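Local coordinates for protein Adenylate/guanylate cyclase/hydrolase, alpha/beta fold family (Ruegeria pomeroyi, PDB 3MR7) that probably acts as an adenylate cyclase, this chain being the cyclase catalytic domain of a longer protein that also carries an alpha/beta-hydrolase domain, at residues L30-Q33 against K34-R38; A120-L123 against E124-S127. All blocks are in the same frame, centred on the assembly; numbering follows the deposited sequence.

Contact 1: L30-Q33 against K34-R38; sequences LNRQ and KLYRR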
loop_
_atom_site.group_PDB
_atom_site.type_symbol
_atom_site.label_atom_id
_atom_site.label_comp_id
_atom_site.label_asym_id
_atom_site.label_seq_id
_atom_site.Cartn_x
_atom_site.Cartn_y
_atom_site.Cartn_z
ATOM N N LEU A 30 10.166 6.502 -14.166
ATOM C CA LEU A 30 10.606 5.107 -14.124
ATOM C C LEU A 30 12.117 4.961 -14.350
ATOM O O LEU A 30 12.732 4.025 -13.838
ATOM C CB LEU A 30 9.835 4.262 -15.136
ATOM C CG LEU A 30 8.306 4.300 -15.053
ATOM C CD1 LEU A 30 7.737 3.552 -16.226
ATOM C CD2 LEU A 30 7.798 3.692 -13.752
ATOM N N ASN A 31 12.708 5.881 -15.113
ATOM C CA ASN A 31 14.152 5.891 -15.301
ATOM C C ASN A 31 14.930 6.402 -14.100
ATOM O O ASN A 31 16.044 5.942 -13.834
ATOM C CB ASN A 31 14.547 6.712 -16.517
ATOM C CG ASN A 31 14.167 6.052 -17.797
ATOM O OD1 ASN A 31 13.922 4.846 -17.843
ATOM N ND2 ASN A 31 14.099 6.840 -18.862
ATOM N N ARG A 32 14.362 7.380 -13.403
ATOM C CA ARG A 32 14.949 7.842 -12.164
ATOM C C ARG A 32 15.049 6.669 -11.196
ATOM O O ARG A 32 16.111 6.418 -10.638
ATOM C CB ARG A 32 14.113 8.957 -11.546
ATOM C CG ARG A 32 14.786 10.321 -11.514
ATOM C CD ARG A 32 14.674 10.979 -10.131
ATOM N NE ARG A 32 13.477 11.774 -9.760
ATOM C CZ ARG A 32 12.452 12.134 -10.535
ATOM N NH1 ARG A 32 11.458 12.862 -10.013
ATOM N NH2 ARG A 32 12.386 11.775 -11.809
ATOM N N GLN A 33 13.955 5.933 -11.002
ATOM C CA GLN A 33 13.977 4.862 -10.009
ATOM C C GLN A 33 14.957 3.779 -10.428
ATOM O O GLN A 33 15.665 3.225 -9.583
ATOM C CB GLN A 33 12.578 4.311 -9.674
ATOM C CG GLN A 33 12.254 2.955 -10.249
ATOM C CD GLN A 33 12.796 1.792 -9.430
ATOM O OE1 GLN A 33 12.781 0.656 -9.897
ATOM N NE2 GLN A 33 13.291 2.065 -8.230
ATOM N N LYS A 34 15.033 3.505 -11.725
ATOM C CA LYS A 34 16.042 2.577 -12.193
ATOM C C LYS A 34 17.436 3.047 -11.752
ATOM O O LYS A 34 18.261 2.247 -11.306
ATOM C CB LYS A 34 15.975 2.425 -13.706
ATOM C CG LYS A 34 14.951 1.440 -14.209
ATOM C CD LYS A 34 14.856 1.597 -15.722
ATOM C CE LYS A 34 14.423 0.315 -16.411
ATOM N NZ LYS A 34 15.390 -0.034 -17.511
ATOM N N LEU A 35 17.678 4.348 -11.863
ATOM C CA LEU A 35 18.929 4.957 -11.405
ATOM C C LEU A 35 19.191 4.787 -9.920
ATOM O O LEU A 35 20.277 4.399 -9.529
ATOM C CB LEU A 35 18.954 6.452 -11.676
ATOM C CG LEU A 35 20.279 6.997 -11.181
ATOM C CD1 LEU A 35 21.394 6.253 -11.899
ATOM C CD2 LEU A 35 20.371 8.466 -11.411
ATOM N N TYR A 36 18.206 5.124 -9.095
ATOM C CA TYR A 36 18.343 5.027 -7.637
ATOM C C TYR A 36 18.598 3.593 -7.204
ATOM O O TYR A 36 19.480 3.325 -6.380
ATOM C CB TYR A 36 17.108 5.580 -6.910
ATOM C CG TYR A 36 16.930 7.081 -6.984
ATOM C CD1 TYR A 36 18.020 7.946 -7.020
ATOM C CD2 TYR A 36 15.665 7.634 -7.009
ATOM C CE1 TYR A 36 17.841 9.319 -7.064
ATOM C CE2 TYR A 36 15.477 8.995 -7.065
ATOM C CZ TYR A 36 16.554 9.834 -7.079
ATOM O OH TYR A 36 16.316 11.192 -7.123
ATOM N N ARG A 37 17.830 2.665 -7.765
ATOM C CA ARG A 37 18.079 1.257 -7.500
ATOM C C ARG A 37 19.552 0.931 -7.725
ATOM O O ARG A 37 20.141 0.169 -6.979
ATOM C CB ARG A 37 17.215 0.372 -8.399
ATOM C CG ARG A 37 17.695 -1.055 -8.468
ATOM C CD ARG A 37 17.317 -1.849 -7.238
ATOM N NE ARG A 37 16.413 -2.928 -7.594
ATOM C CZ ARG A 37 16.767 -4.200 -7.680
ATOM N NH1 ARG A 37 18.008 -4.563 -7.403
ATOM N NH2 ARG A 37 15.872 -5.110 -8.029
ATOM N N ARG A 38 20.148 1.525 -8.749
ATOM C CA ARG A 38 21.488 1.130 -9.117
ATOM C C ARG A 38 22.540 1.866 -8.335
ATOM O O ARG A 38 23.557 1.287 -7.946
ATOM C CB ARG A 38 21.721 1.318 -10.606
ATOM C CG ARG A 38 21.429 0.091 -11.385
ATOM C CD ARG A 38 21.097 0.426 -12.830
ATOM N NE ARG A 38 19.775 -0.101 -13.111
ATOM C CZ ARG A 38 19.577 -1.289 -13.648
ATOM N NH1 ARG A 38 20.623 -2.030 -13.985
ATOM N NH2 ARG A 38 18.348 -1.721 -13.858
#
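Arg32 and Tyr36, one turn apart on helix 27-47 of the cyclase catalytic domain, run their side chains alongside each other and point the same way. The aliphatic part of the arginine does the touching: Arg32 CD lies 3.4 Å from Tyr36 OH and 3.7 Å from Tyr36 CE2, approaching the ring obliquely. Tyr36 has CG anti to its own carbonyl carbon (chi1 -70°), which carries the ring along the arginine chain. The phenol oxygen sits at the edge of the guanidinium, near its plane, while the guanidinium and ring planes stand 77° apart. At 3.9 Å, Arg32 NE and Tyr36 OH are too far apart for a direct bond. Their common partner is Glu85, whose OE2 forms a salt bridge with Arg32 NE and a hydrogen bond with Tyr36 OH, fixing both polar ends at one carboxylate oxygen.

A second pair, Asn31 and Lys34, also lies side by side, with Asn31 OD1 4.0 Å from Lys34 CD; the lysine chain starts over the preceding turn, where its CG is 3.4 Å from Leu30 O. Beneath these side chains the backbone is regular: Tyr36 N bonds to Arg32 O at 2.9 Å, and Arg37 N to Gln33 O at 2.9 Å with a nearly straight N-H...O angle of 173°. Further along, Arg37 reaches Asp42, and Arg38 forms a salt bridge with Glu23 of the second subunit. Spacings of four residues joined by successive N-H to C=O bonds are the signature of an alpha helix, with Arg32 and Tyr36 as an i, i+4 side-chain pair.

Contact 2: A120-L123 against E124-S127; sequences AARL and EAIS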
loop_
_atom_site.group_PDB
_atom_site.type_symbol
_atom_site.label_atom_id
_atom_site.label_comp_id
_atom_site.label_asym_id
_atom_site.label_seq_id
_atom_site.Cartn_x
_atom_site.Cartn_y
_atom_site.Cartn_z
ATOM N N ALA A 120 7.365 -9.052 6.824
ATOM C CA ALA A 120 8.230 -7.975 6.346
ATOM C C ALA A 120 7.537 -7.256 5.198
ATOM O O ALA A 120 7.545 -6.017 5.104
ATOM C CB ALA A 120 9.568 -8.505 5.896
ATOM N N ALA A 121 6.931 -8.061 4.334
ATOM C CA ALA A 121 6.232 -7.586 3.148
ATOM C C ALA A 121 5.062 -6.694 3.514
ATOM O O ALA A 121 4.859 -5.642 2.908
ATOM C CB ALA A 121 5.732 -8.775 2.368
ATOM N N ARG A 122 4.281 -7.139 4.494
ATOM C CA ARG A 122 3.142 -6.377 4.983
ATOM C C ARG A 122 3.589 -5.048 5.602
ATOM O O ARG A 122 2.970 -4.007 5.384
ATOM C CB ARG A 122 2.355 -7.213 5.985
ATOM C CG ARG A 122 1.040 -6.609 6.373
ATOM C CD ARG A 122 0.246 -6.252 5.142
ATOM N NE ARG A 122 -0.871 -5.454 5.581
ATOM C CZ ARG A 122 -1.728 -4.825 4.804
ATOM N NH1 ARG A 122 -1.599 -4.866 3.481
ATOM N NH2 ARG A 122 -2.708 -4.134 5.378
ATOM N N LEU A 123 4.683 -5.080 6.355
ATOM C CA LEU A 123 5.218 -3.863 6.942
ATOM C C LEU A 123 5.553 -2.849 5.867
ATOM O O LEU A 123 5.274 -1.664 6.019
ATOM C CB LEU A 123 6.424 -4.183 7.819
ATOM C CG LEU A 123 6.126 -4.317 9.331
ATOM C CD1 LEU A 123 4.701 -4.781 9.580
ATOM C CD2 LEU A 123 7.119 -5.230 10.041
ATOM N N GLU A 124 6.136 -3.319 4.770
ATOM C CA GLU A 124 6.435 -2.461 3.637
ATOM C C GLU A 124 5.128 -1.824 3.148
ATOM O O GLU A 124 5.016 -0.630 2.980
ATOM C CB GLU A 124 7.134 -3.282 2.544
ATOM C CG GLU A 124 7.236 -2.602 1.165
ATOM C CD GLU A 124 5.921 -2.639 0.369
ATOM O OE1 GLU A 124 5.450 -3.739 -0.038
ATOM O OE2 GLU A 124 5.357 -1.547 0.143
ATOM N N ALA A 125 4.114 -2.633 2.968
ATOM C CA ALA A 125 2.888 -2.162 2.356
ATOM C C ALA A 125 2.151 -1.120 3.195
ATOM O O ALA A 125 1.542 -0.214 2.656
ATOM C CB ALA A 125 1.980 -3.344 2.056
ATOM N N ILE A 126 2.182 -1.242 4.513
ATOM C CA ILE A 126 1.487 -0.259 5.331
ATOM C C ILE A 126 2.395 0.902 5.717
ATOM O O ILE A 126 1.910 1.911 6.190
ATOM C CB ILE A 126 0.969 -0.868 6.614
ATOM C CG1 ILE A 126 2.180 -1.133 7.524
ATOM C CG2 ILE A 126 0.044 -2.096 6.301
ATOM C CD1 ILE A 126 1.905 -1.935 8.712
ATOM N N SER A 127 3.701 0.766 5.513
ATOM C CA SER A 127 4.635 1.838 5.844
ATOM C C SER A 127 4.281 3.117 5.116
ATOM O O SER A 127 3.831 3.078 3.987
ATOM C CB SER A 127 6.051 1.445 5.441
ATOM O OG SER A 127 6.916 2.553 5.568
#
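Ile126, in the last turn of helix 115-126, reaches back across that turn to Arg122 and Leu123, and its side chain can be followed carbon by carbon. CB rests against the backbone, 3.9 Å from Arg122 O. CG1 lies between the backbone N and the carbonyl carbon (chi1 72°), a position that brings it within 3.5 Å of Leu123 O and sends CD1 onward beside the leucine. There Ile126 CD1 meets Leu123 CD1 at 4.1 Å, an apolar contact between side chains that run side by side. The other branch, CG2, takes a separate partner: it stands over one face of the Arg122 guanidinium, offset toward its rim, with NH2 of Arg122 the nearest atom to Ile126 CG2 at 3.5 Å. The arginine and isoleucine chains cross at about a right angle, with the CG2 methyl over the flat group, while Arg122 NH1 passes 4.1 Å from Ala125 CB.

In the backbone of this last turn, Ile126 N donates to Arg122 O at 3.0 Å, and the bond from Ser127 N to Leu123 O, 2.9 Å long, is more bent, with an N-H...O angle of 130°, at the point where Ser127 leaves helical geometry. With an alanine here in place of Ile126, the methyl over the guanidinium and the contact with Leu123 would be gone, and the face of the arginine head would probably lose its apolar cover, though its bond across the subunits could remain.

Across the dimer, Arg122 NH2 bonds to Ile126 O of the second subunit, and the reciprocal bond is also made. Chemically, then, one guanidinium pairs an apolar cover on its face with a carbonyl oxygen at the C-terminal end of the partner helix, where its positive charge is probably well placed.

Overall arrangement
From the N terminus the chain runs through strand 4-15 into helix 27-47, which holds contact 1, and only much later enters helix 115-126, which holds contact 2. Each contact joins adjoining segments of a single helix, so neither closes a loop; the two follow in series, without nesting or crossing. Their centres are 21 Å apart and their nearest atoms about 12 Å, hence they do not touch. Contact 1 packs against helix 67-84 and strand 51-56; contact 2 lies deeper in the domain, bordered by strands 4-15, 132-135 and 151-158. Both reach the second subunit, so two separate helices take part in the dimer interface.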